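Local coordinates for protein peptidyl-tRNA hydrolase (Thermoplasma acidophilum, PDB 1RLK) that probably hydrolyses peptidyl-tRNAs released prematurely from the ribosome, freeing the tRNA from its N-acyl-amino acid as a member of the PTH2 family, at residues V2-V6 with G98-E104. Sequence-based numbering, arbitrary orientation.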
ATOM      1  N   VAL A   2     -10.840   1.603 -13.106  1.00 35.90           N
ATOM      2  CA  VAL A   2     -11.802   0.901 -12.197  1.00 36.13           C
ATOM      3  C   VAL A   2     -11.073  -0.137 -11.316  1.00 35.09           C
ATOM      4  O   VAL A   2     -11.517  -0.445 -10.194  1.00 35.69           O
ATOM      5  CB  VAL A   2     -12.979   0.292 -13.013  1.00 36.46           C
ATOM      6  CG1 VAL A   2     -13.574  -0.959 -12.360  1.00 37.14           C
ATOM      7  CG2 VAL A   2     -14.071   1.339 -13.235  1.00 37.44           C
ATOM      8  N   LYS A   3      -9.966  -0.684 -11.819  1.00 33.20           N
ATOM      9  CA  LYS A   3      -9.003  -1.330 -10.938  1.00 31.24           C
ATOM     10  C   LYS A   3      -8.115  -0.217 -10.399  1.00 29.36           C
ATOM     11  O   LYS A   3      -7.704   0.665 -11.147  1.00 29.20           O
ATOM     12  CB  LYS A   3      -8.175  -2.388 -11.667  1.00 31.32           C
ATOM     13  CG  LYS A   3      -8.985  -3.561 -12.221  1.00 32.42           C
ATOM     14  CD  LYS A   3      -9.749  -4.320 -11.131  1.00 33.70           C
ATOM     15  CE  LYS A   3     -10.477  -5.542 -11.691  1.00 35.32           C
ATOM     16  NZ  LYS A   3     -11.844  -5.178 -12.117  1.00 36.26           N
ATOM     17  N   LYS A   4      -7.888  -0.218  -9.090  1.00 26.73           N
ATOM     18  CA  LYS A   4      -6.998   0.740  -8.452  1.00 25.82           C
ATOM     19  C   LYS A   4      -6.065   0.040  -7.458  1.00 23.56           C
ATOM     20  O   LYS A   4      -6.344  -1.049  -6.987  1.00 23.18           O
ATOM     21  CB  LYS A   4      -7.803   1.815  -7.712  1.00 26.27           C
ATOM     22  CG  LYS A   4      -8.965   2.461  -8.515  1.00 27.85           C
ATOM     23  CD  LYS A   4      -8.588   3.790  -9.140  1.00 29.46           C
ATOM     24  CE  LYS A   4      -9.816   4.514  -9.731  1.00 31.29           C
ATOM     25  NZ  LYS A   4     -10.312   5.617  -8.847  1.00 30.94           N
ATOM     26  N   MET A   5      -4.951   0.687  -7.161  1.00 21.69           N
ATOM     27  CA  MET A   5      -4.107   0.334  -6.028  1.00 20.02           C
ATOM     28  C   MET A   5      -4.260   1.403  -4.958  1.00 18.95           C
ATOM     29  O   MET A   5      -4.442   2.551  -5.294  1.00 19.14           O
ATOM     30  CB  MET A   5      -2.656   0.228  -6.502  1.00 19.83           C
ATOM     31  CG  MET A   5      -1.653   0.189  -5.395  1.00 18.62           C
ATOM     32  SD  MET A   5       0.001  -0.069  -6.000  1.00 17.99           S
ATOM     33  CE  MET A   5      -0.163  -1.557  -6.752  1.00 14.77           C
ATOM     34  N   VAL A   6      -4.228   1.033  -3.675  1.00 17.21           N
ATOM     35  CA  VAL A   6      -4.194   1.997  -2.589  1.00 17.10           C
ATOM     36  C   VAL A   6      -2.902   1.846  -1.808  1.00 16.95           C
ATOM     37  O   VAL A   6      -2.483   0.725  -1.541  1.00 15.56           O
ATOM     38  CB  VAL A   6      -5.346   1.777  -1.572  1.00 17.21           C
ATOM     39  CG1 VAL A   6      -5.306   2.823  -0.461  1.00 17.35           C
ATOM     40  CG2 VAL A   6      -6.657   1.757  -2.259  1.00 18.22           C
ATOM     41  N   GLY A  98       0.848  -1.160   1.025  1.00 16.82           N
ATOM     42  CA  GLY A  98       0.220  -1.179  -0.287  1.00 17.41           C
ATOM     43  C   GLY A  98      -0.854  -2.247  -0.384  1.00 17.89           C
ATOM     44  O   GLY A  98      -0.739  -3.321   0.230  1.00 17.31           O
ATOM     45  N   LEU A  99      -1.896  -1.958  -1.155  1.00 17.74           N
ATOM     46  CA  LEU A  99      -2.989  -2.896  -1.408  1.00 18.56           C
ATOM     47  C   LEU A  99      -3.337  -2.937  -2.885  1.00 18.97           C
ATOM     48  O   LEU A  99      -3.529  -1.891  -3.515  1.00 19.16           O
ATOM     49  CB  LEU A  99      -4.268  -2.510  -0.658  1.00 18.67           C
ATOM     50  CG  LEU A  99      -4.216  -1.971   0.753  1.00 20.66           C
ATOM     51  CD1 LEU A  99      -5.587  -1.446   1.117  1.00 22.16           C
ATOM     52  CD2 LEU A  99      -3.801  -3.074   1.729  1.00 22.78           C
ATOM     53  N   GLY A 100      -3.469  -4.142  -3.427  1.00 18.95           N
ATOM     54  CA  GLY A 100      -3.956  -4.323  -4.782  1.00 19.45           C
ATOM     55  C   GLY A 100      -2.842  -4.510  -5.795  1.00 20.03           C
ATOM     56  O   GLY A 100      -1.722  -4.870  -5.411  1.00 19.97           O
ATOM     57  N   PRO A 101      -3.117  -4.242  -7.070  1.00 20.69           N
ATOM     58  CA  PRO A 101      -4.389  -3.658  -7.520  1.00 21.35           C
ATOM     59  C   PRO A 101      -5.604  -4.578  -7.366  1.00 21.97           C
ATOM     60  O   PRO A 101      -5.478  -5.801  -7.401  1.00 21.81           O
ATOM     61  CB  PRO A 101      -4.138  -3.385  -9.001  1.00 21.78           C
ATOM     62  CG  PRO A 101      -3.084  -4.404  -9.396  1.00 21.08           C
ATOM     63  CD  PRO A 101      -2.216  -4.521  -8.199  1.00 20.72           C
ATOM     64  N   ASP A 102      -6.769  -3.970  -7.165  1.00 22.43           N
ATOM     65  CA  ASP A 102      -8.024  -4.714  -7.039  1.00 23.30           C
ATOM     66  C   ASP A 102      -9.213  -3.840  -7.456  1.00 23.68           C
ATOM     67  O   ASP A 102      -9.026  -2.787  -8.037  1.00 22.93           O
ATOM     68  CB  ASP A 102      -8.193  -5.238  -5.606  1.00 22.51           C
ATOM     69  CG  ASP A 102      -8.796  -6.635  -5.572  1.00 23.90           C
ATOM     70  OD1 ASP A 102      -9.870  -6.833  -6.188  1.00 23.77           O
ATOM     71  OD2 ASP A 102      -8.261  -7.602  -4.992  1.00 21.78           O
ATOM     72  N   GLU A 103     -10.434  -4.291  -7.166  1.00 25.40           N
ATOM     73  CA  GLU A 103     -11.639  -3.514  -7.455  1.00 26.04           C
ATOM     74  C   GLU A 103     -11.712  -2.397  -6.454  1.00 25.79           C
ATOM     75  O   GLU A 103     -11.635  -2.640  -5.252  1.00 25.84           O
ATOM     76  CB  GLU A 103     -12.912  -4.373  -7.326  1.00 26.11           C
ATOM     77  CG  GLU A 103     -12.911  -5.620  -8.170  1.00 28.62           C
ATOM     78  CD  GLU A 103     -14.197  -6.420  -8.063  1.00 31.97           C
ATOM     79  OE1 GLU A 103     -14.907  -6.308  -7.036  1.00 35.09           O
ATOM     80  OE2 GLU A 103     -14.483  -7.175  -9.015  1.00 34.28           O
ATOM     81  N   GLU A 104     -11.887  -1.174  -6.945  1.00 26.60           N
ATOM     82  CA  GLU A 104     -12.025   0.004  -6.088  1.00 27.31           C
ATOM     83  C   GLU A 104     -13.080  -0.145  -4.982  1.00 27.34           C
ATOM     84  O   GLU A 104     -12.876   0.288  -3.854  1.00 27.30           O
ATOM     85  CB  GLU A 104     -12.345   1.239  -6.950  1.00 27.82           C
ATOM     86  CG  GLU A 104     -12.525   2.524  -6.152  1.00 29.52           C
ATOM     87  CD  GLU A 104     -12.340   3.781  -7.002  1.00 31.88           C
ATOM     88  OE1 GLU A 104     -12.738   3.780  -8.179  1.00 35.68           O
ATOM     89  OE2 GLU A 104     -11.782   4.769  -6.500  1.00 32.50           O
TER
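Lys4 turns CG beside its own backbone N (chi1 -48°) and bends again at its second and fourth torsions, while Glu104 holds CG away from its N (chi1 179°) on a nearly straight chain; ammonium and carboxylate thereby meet at the end of the antiparallel pair 3-10 and 94-103, the central strands of the mixed PTH2 sheet, where the chain passes into helix 104-111. The salt bridge uses both carboxylate oxygens: Lys4 NZ approaches Glu104 OE2 at 2.9 Å from above the carboxylate plane, and a weaker bond reaches OE1. Arg52 brings a second positive charge close to this ammonium, which the carboxylate would partly offset.

Between the strands, Lys4 pairs with Asp102 and Val6 with Leu99, each through two backbone hydrogen bonds. The register slips by one residue between these pairs, a beta bulge that takes in Gly100 and the cis peptide preceding Pro101. Beyond the bulge, Val6 and Leu99 turn their side chains to the same face, where Leu99 packs on Leu107 and Thr111 of helix 104-111. Met5 instead extends CG away from its backbone N (chi1 166°), then bends at the thioether so that CE meets the CD corner of the proline ring, 3.9 Å from Pro101 CD; Trp46 of helix 40-48 touches both side chains.

Glu103 occupies the N-cap position of helix 104-111. Just before it, Asp102 turns its carboxylate toward the helix start and is salt-bridged to Lys106; its OD1 receives Glu103 N at 2.8 Å through the anti lone pair.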